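Local coordinates for protein DNA-binding response regulator, merR family (Colwellia psychrerythraea, PDB 3CNB) that probably binds DNA as a response regulator controlled by phosphorylation, and is represented here by its signal receiver domain, at residues T95-N98 with V99-V103; L62-V65 with G66-G69; T109-G112 with K113-F117. All blocks are in the same frame, centred on the assembly; numbering follows the deposited sequence.

In the fold
The three contacts are local, in series along one receiver domain in the order contact 2, contact 1, contact 3, and gather round the C-terminal edge of its parallel sheet. Contact 2 comes straight after Asp61, the predicted phosphorylation site, which carries no phosphate here; contact 3 supplies Lys113, whose amine reaches that carboxylate. Contact 1 lies on helix 96-104 and touches both, its centre about 15 Å from that of contact 2 and about 13 Å from that of contact 3. Ile102 makes both connections: its CD1 is 3.6 Å from Leu62 CD2, and its CG2 is 3.6 Å from Cys110 CB. Contacts 2 and 3 come within about 4 Å at their nearest atoms without touching.

Contact 1. Residues T95-N98 with V99-V103; sequences TDDN and VSRIV
Ser100 takes hold of Asp96 twice, through backbone and side chain at once. Its N and its OG both donate to Asp96 O: Ser100 N lies 2.9 Å from Asp96 O, above the carbonyl plane, and Ser100 OG lies 2.9 Å from Asp96 O on the opposite face. The hydroxyl gets there because it stands beside its own backbone N (chi1 -70°) and so leans back on the preceding turn; a small serine suits this exposed place, since it can pay its polar debt within the helix. One turn earlier, Thr95 is the N-cap. Its OG1 accepts from Asn98 N at 3.2 Å, a bond only 12° from straight, while its carbonyl takes Val99 N in the first helical bond.

The tight part of the contact is on the inner side, where beta-branched residues rest against the carbonyls one turn back. Val99 CG2 lies 3.4 Å from Thr95 O, and Ile102 CG2 is likewise 3.4 Å from Asn98 O. Ile102 is buried, closed in by Leu62, Phe70, Cys73 and Cys110.

The solvent side is looser. The root of Arg101 still packs on the Asp97 carbonyl, Arg101 CG being 3.3 Å from Asp97 O, but farther out the two side chains merely pass each other: Asp97 OD2 comes no nearer than 3.9 Å to Arg101 CD and lies 5.2 Å from Arg101 NE. The opposite charges may attract, yet they form no salt bridge. A bend at chi3 (75°) carries the guanidinium away, and it makes a cation-pi contact with Phe70 instead.

Helix 96-104 connects strand 86-91 to strand 109-112 in a beta-alpha-beta crossover. Val99 and Ile102 cover Cys110 of the second strand, and Asn98 leans on Phe70 of helix 69-77.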
loop_
_atom_site.group_PDB
_atom_site.type_symbol
_atom_site.label_atom_id
_atom_site.label_comp_id
_atom_site.label_asym_id
_atom_site.label_seq_id
_atom_site.Cartn_x
_atom_site.Cartn_y
_atom_site.Cartn_z
ATOM N N THR A 95 -2.367 4.628 16.027
ATOM C CA THR A 95 -3.144 4.314 17.209
ATOM C C THR A 95 -3.787 2.969 16.933
ATOM O O THR A 95 -3.847 2.530 15.783
ATOM C CB THR A 95 -4.237 5.359 17.510
ATOM O OG1 THR A 95 -5.252 5.286 16.513
ATOM C CG2 THR A 95 -3.673 6.758 17.547
ATOM N N ASP A 96 -4.290 2.326 17.977
ATOM C CA ASP A 96 -4.902 1.024 17.828
ATOM C C ASP A 96 -6.293 1.081 17.215
ATOM O O ASP A 96 -6.719 0.130 16.583
ATOM C CB ASP A 96 -4.866 0.253 19.146
ATOM C CG ASP A 96 -3.456 -0.233 19.493
ATOM O OD1 ASP A 96 -2.763 -0.775 18.587
ATOM O OD2 ASP A 96 -3.044 -0.066 20.666
ATOM N N ASP A 97 -6.978 2.206 17.376
ATOM C CA ASP A 97 -8.219 2.445 16.654
ATOM C C ASP A 97 -7.988 2.521 15.129
ATOM O O ASP A 97 -8.713 1.896 14.374
ATOM C CB ASP A 97 -8.908 3.710 17.163
ATOM C CG ASP A 97 -10.384 3.774 16.761
ATOM O OD1 ASP A 97 -11.189 2.980 17.316
ATOM O OD2 ASP A 97 -10.738 4.619 15.898
ATOM N N ASN A 98 -6.972 3.258 14.684
ATOM C CA ASN A 98 -6.633 3.338 13.251
ATOM C C ASN A 98 -6.179 2.023 12.612
ATOM O O ASN A 98 -6.576 1.691 11.491
ATOM C CB ASN A 98 -5.578 4.416 13.008
ATOM C CG ASN A 98 -6.150 5.836 13.075
ATOM O OD1 ASN A 98 -7.369 6.045 13.068
ATOM N ND2 ASN A 98 -5.259 6.820 13.133
ATOM N N VAL A 99 -5.338 1.282 13.325
ATOM C CA VAL A 99 -4.963 -0.082 12.936
ATOM C C VAL A 99 -6.182 -1.014 12.876
ATOM O O VAL A 99 -6.397 -1.687 11.877
ATOM C CB VAL A 99 -3.883 -0.686 13.884
ATOM C CG1 VAL A 99 -3.620 -2.168 13.556
ATOM C CG2 VAL A 99 -2.589 0.083 13.759
ATOM N N SER A 100 -6.979 -1.038 13.934
ATOM C CA SER A 100 -8.157 -1.899 13.973
ATOM C C SER A 100 -9.121 -1.568 12.832
ATOM O O SER A 100 -9.695 -2.463 12.238
ATOM C CB SER A 100 -8.875 -1.780 15.317
ATOM O OG SER A 100 -8.110 -2.372 16.362
ATOM N N ARG A 101 -9.290 -0.278 12.549
ATOM C CA ARG A 101 -10.174 0.188 11.468
ATOM C C ARG A 101 -9.647 -0.198 10.106
ATOM O O ARG A 101 -10.379 -0.746 9.287
ATOM C CB ARG A 101 -10.287 1.706 11.498
ATOM C CG ARG A 101 -11.317 2.238 12.426
ATOM C CD ARG A 101 -11.472 3.725 12.173
ATOM N NE ARG A 101 -12.206 3.997 10.947
ATOM C CZ ARG A 101 -12.091 5.115 10.238
ATOM N NH1 ARG A 101 -11.252 6.073 10.625
ATOM N NH2 ARG A 101 -12.817 5.269 9.139
ATOM N N ILE A 102 -8.379 0.110 9.843
ATOM C CA ILE A 102 -7.832 -0.210 8.539
ATOM C C ILE A 102 -7.820 -1.727 8.251
ATOM O O ILE A 102 -8.165 -2.175 7.135
ATOM C CB ILE A 102 -6.473 0.500 8.262
ATOM C CG1 ILE A 102 -6.245 0.642 6.750
ATOM C CG2 ILE A 102 -5.282 -0.217 8.951
ATOM C CD1 ILE A 102 -7.244 1.555 6.028
ATOM N N VAL A 103 -7.465 -2.519 9.260
ATOM C CA VAL A 103 -7.450 -3.952 9.112
ATOM C C VAL A 103 -8.870 -4.491 8.870
ATOM O O VAL A 103 -9.083 -5.319 7.965
ATOM C CB VAL A 103 -6.699 -4.647 10.304
ATOM C CG1 VAL A 103 -6.902 -6.137 10.281
ATOM C CG2 VAL A 103 -5.196 -4.310 10.223
#

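Contact 2. Residues L62-V65 with G66-G69; sequences LMMV and GMDG
Met64 and Met67 meet across a type II beta turn in the loop between strand 57-61 and helix 69-77, an apolar contact within a loop whose two arms run in nearly opposite directions and are bridged by water. Met64 CG lies 3.8 Å from Met67 CG, and the sulfurs also touch, Met64 SD to Met67 SD being 3.9 Å. Met67 holds its CG between its own backbone N and carbonyl carbon (chi1 78°), then runs on extended, so that its CE comes close to Met64 CB. Long, flexible methionines suit this place, where both reach Ile14 and Pro43 under the loop. Replacing Met67 by an alanine is likely to leave one flank of the Met64 side chain uncovered and open a gap beside its thioether.

The polar backbone is joined by two waters. One lies 2.7 Å from Met64 O and 2.6 Å from Met67 O; the other lies 2.7 Å from Leu62 O and accepts from Gly69 N at 2.8 Å. Gly66 is the third residue of the turn, and at its positive phi (86°) a CB would be jammed against Val65 O; a side chain on Gly69 would run into Leu62 CD2.

Asp16 OD2 accepts from Val65 N, and Asp68 caps helix 69-77 weakly. This is the loop that follows the phosphoacceptor aspartate in receiver domains of the CheY type, here probably Asp61.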
loop_
_atom_site.group_PDB
_atom_site.type_symbol
_atom_site.label_atom_id
_atom_site.label_comp_id
_atom_site.label_asym_id
_atom_site.label_seq_id
_atom_site.Cartn_x
_atom_site.Cartn_y
_atom_site.Cartn_z
ATOM N N LEU A 62 -2.146 6.334 4.793
ATOM C CA LEU A 62 -3.395 6.823 5.376
ATOM C C LEU A 62 -3.391 8.315 5.760
ATOM O O LEU A 62 -4.308 8.795 6.448
ATOM C CB LEU A 62 -3.762 6.003 6.621
ATOM C CG LEU A 62 -3.883 4.489 6.586
ATOM C CD1 LEU A 62 -4.418 3.954 7.919
ATOM C CD2 LEU A 62 -4.781 4.109 5.423
ATOM N N MET A 63 -2.355 9.044 5.360
ATOM C CA MET A 63 -2.257 10.449 5.719
ATOM C C MET A 63 -1.955 11.289 4.500
ATOM O O MET A 63 -1.475 12.423 4.625
ATOM C CB MET A 63 -1.204 10.656 6.808
ATOM C CG MET A 63 -1.576 10.031 8.150
ATOM S SD MET A 63 -0.753 10.794 9.526
ATOM C CE MET A 63 0.908 10.991 8.864
ATOM N N MET A 64 -2.243 10.725 3.322
ATOM C CA MET A 64 -2.179 11.473 2.070
ATOM C C MET A 64 -3.233 12.578 2.193
ATOM O O MET A 64 -4.363 12.326 2.633
ATOM C CB MET A 64 -2.398 10.576 0.833
ATOM C CG MET A 64 -2.607 11.355 -0.469
ATOM S SD MET A 64 -2.685 10.449 -2.017
ATOM C CE MET A 64 -0.942 10.246 -2.266
ATOM N N VAL A 65 -2.812 13.802 1.881
ATOM C CA VAL A 65 -3.647 14.993 2.019
ATOM C C VAL A 65 -4.715 14.968 0.929
ATOM O O VAL A 65 -4.399 14.798 -0.250
ATOM C CB VAL A 65 -2.782 16.288 1.931
ATOM C CG1 VAL A 65 -3.640 17.554 1.973
ATOM C CG2 VAL A 65 -1.750 16.314 3.053
ATOM N N GLY A 66 -5.977 15.101 1.330
ATOM C CA GLY A 66 -7.074 15.166 0.359
ATOM C C GLY A 66 -7.642 13.828 -0.096
ATOM O O GLY A 66 -8.326 13.759 -1.123
ATOM N N MET A 67 -7.344 12.762 0.647
ATOM C CA MET A 67 -8.025 11.481 0.450
ATOM C C MET A 67 -8.209 10.732 1.759
ATOM O O MET A 67 -7.387 10.821 2.666
ATOM C CB MET A 67 -7.367 10.603 -0.636
ATOM C CG MET A 67 -6.103 9.853 -0.262
ATOM S SD MET A 67 -5.848 8.337 -1.264
ATOM C CE MET A 67 -4.857 7.518 -0.013
ATOM N N ASP A 68 -9.309 9.999 1.842
ATOM C CA ASP A 68 -9.623 9.213 3.008
ATOM C C ASP A 68 -9.104 7.800 2.729
ATOM O O ASP A 68 -9.733 7.065 1.990
ATOM C CB ASP A 68 -11.140 9.234 3.182
ATOM C CG ASP A 68 -11.622 8.508 4.431
ATOM O OD1 ASP A 68 -12.768 8.783 4.848
ATOM O OD2 ASP A 68 -10.905 7.660 4.990
ATOM N N GLY A 69 -7.964 7.433 3.331
ATOM C CA GLY A 69 -7.347 6.099 3.146
ATOM C C GLY A 69 -8.208 4.932 3.602
ATOM O O GLY A 69 -8.152 3.829 3.036
HETATM O O HOH W 1 -6.769 8.997 5.339
HETATM O O HOH W 2 -5.923 11.642 4.665
#

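Contact 3. Residues T109-G112 with K113-F117; sequences TCFG and KPLNF
Phe111 and Leu115 meet where strand 109-112 gives way to the loop before helix 117-129. The two side chains run at a slant to each other, with Phe111 CD1 4.2 Å from Leu115 CG. The CB of Phe111 points toward the loop, and with CG beside the backbone N (chi1 -80°) the ring brings Phe111 CE1 to 3.9 Å from Asn116 O. Leu115 holds its CG anti to the backbone N (chi1 -162°), and its chi2 of 140° lies away from the staggered values. With these torsions the branch carbon CG meets Phe111 CD1, while one methyl, Leu115 CD2, lies 3.7 Å above the centre of the Phe117 ring. A leucine fits because it can meet one aromatic ring with its branch carbon and lay a methyl over another, and this apolar cluster continues into Leu120 of helix 117-129 and Phe20 of helix 18-31.

The backbone closes the turn more lightly. Leu115 CA makes a CA-H...O contact of 3.4 Å with Gly112 O. A water donates to Gly112 O at 3.0 Å and accepts from Asn116 N at 2.9 Å, so the carbonyl and the amide are linked without touching. Asn116 itself is the N-cap of the helix, its OD1 accepting from Leu119 N.

Lys113 turns off in another direction. Beyond CG its chain is stretched out, giving the amine the length to form salt bridges with Asp61 and Glu15. The peptide bond from Lys113 to Pro114 is cis, so the chain bends sharply just after the lysine. A lysine followed by a cis proline after the last strand is a hallmark of CheY-like receiver domains, where that lysine faces the phosphoacceptor site.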
loop_
_atom_site.group_PDB
_atom_site.type_symbol
_atom_site.label_atom_id
_atom_site.label_comp_id
_atom_site.label_asym_id
_atom_site.label_seq_id
_atom_site.Cartn_x
_atom_site.Cartn_y
_atom_site.Cartn_z
ATOM N N THR A 109 -2.397 -5.385 7.227
ATOM C CA THR A 109 -1.702 -4.849 8.368
ATOM C C THR A 109 -1.441 -3.370 8.145
ATOM O O THR A 109 -1.723 -2.827 7.072
ATOM C CB THR A 109 -0.369 -5.610 8.615
ATOM O OG1 THR A 109 0.185 -5.194 9.869
ATOM C CG2 THR A 109 0.626 -5.401 7.460
ATOM N N CYS A 110 -0.910 -2.720 9.171
ATOM C CA CYS A 110 -0.625 -1.318 9.099
ATOM C C CYS A 110 0.738 -1.041 9.729
ATOM O O CYS A 110 1.007 -1.466 10.843
ATOM C CB CYS A 110 -1.743 -0.518 9.768
ATOM S SG CYS A 110 -1.535 1.273 9.708
ATOM N N PHE A 111 1.593 -0.347 8.984
ATOM C CA PHE A 111 2.919 0.017 9.436
ATOM C C PHE A 111 2.941 1.443 9.946
ATOM O O PHE A 111 2.415 2.343 9.296
ATOM C CB PHE A 111 3.915 -0.113 8.284
ATOM C CG PHE A 111 4.364 -1.521 8.028
ATOM C CD1 PHE A 111 5.572 -1.971 8.546
ATOM C CD2 PHE A 111 3.583 -2.400 7.276
ATOM C CE1 PHE A 111 6.003 -3.273 8.321
ATOM C CE2 PHE A 111 3.998 -3.690 7.036
ATOM C CZ PHE A 111 5.217 -4.135 7.572
ATOM N N GLY A 112 3.543 1.646 11.117
ATOM C CA GLY A 112 3.792 2.984 11.640
ATOM C C GLY A 112 5.002 3.607 10.987
ATOM O O GLY A 112 5.809 2.899 10.394
ATOM N N LYS A 113 5.123 4.927 11.079
ATOM C CA LYS A 113 6.307 5.633 10.575
ATOM C C LYS A 113 7.137 6.145 11.755
ATOM O O LYS A 113 6.562 6.587 12.738
ATOM C CB LYS A 113 5.924 6.744 9.588
ATOM C CG LYS A 113 5.396 6.191 8.257
ATOM C CD LYS A 113 5.112 7.275 7.253
ATOM C CE LYS A 113 4.200 6.760 6.164
ATOM N NZ LYS A 113 3.597 7.891 5.398
ATOM N N PRO A 114 8.488 6.035 11.694
ATOM C CA PRO A 114 9.304 5.587 10.557
ATOM C C PRO A 114 9.133 4.094 10.371
ATOM O O PRO A 114 9.032 3.363 11.347
ATOM C CB PRO A 114 10.739 5.950 10.965
ATOM C CG PRO A 114 10.717 6.000 12.472
ATOM C CD PRO A 114 9.306 6.304 12.898
ATOM N N LEU A 115 9.046 3.675 9.117
ATOM C CA LEU A 115 8.710 2.310 8.754
ATOM C C LEU A 115 9.801 1.319 9.155
ATOM O O LEU A 115 10.972 1.578 8.933
ATOM C CB LEU A 115 8.457 2.267 7.253
ATOM C CG LEU A 115 7.699 1.074 6.694
ATOM C CD1 LEU A 115 6.763 1.552 5.638
ATOM C CD2 LEU A 115 8.669 0.040 6.146
ATOM N N ASN A 116 9.422 0.201 9.768
ATOM C CA ASN A 116 10.392 -0.853 10.070
ATOM C C ASN A 116 10.610 -1.695 8.808
ATOM O O ASN A 116 9.795 -2.549 8.471
ATOM C CB ASN A 116 9.914 -1.723 11.233
ATOM C CG ASN A 116 11.014 -2.661 11.763
ATOM O OD1 ASN A 116 11.811 -3.191 11.009
ATOM N ND2 ASN A 116 11.052 -2.845 13.068
ATOM N N PHE A 117 11.708 -1.428 8.104
ATOM C CA PHE A 117 11.994 -2.100 6.846
ATOM C C PHE A 117 12.397 -3.589 6.974
ATOM O O PHE A 117 12.214 -4.354 6.042
ATOM C CB PHE A 117 13.036 -1.303 6.056
ATOM C CG PHE A 117 12.474 -0.085 5.373
ATOM C CD1 PHE A 117 11.930 -0.182 4.105
ATOM C CD2 PHE A 117 12.496 1.156 6.003
ATOM C CE1 PHE A 117 11.412 0.935 3.459
ATOM C CE2 PHE A 117 11.980 2.286 5.372
ATOM C CZ PHE A 117 11.437 2.176 4.099
HETATM O O HOH W 3 6.773 0.131 11.001
#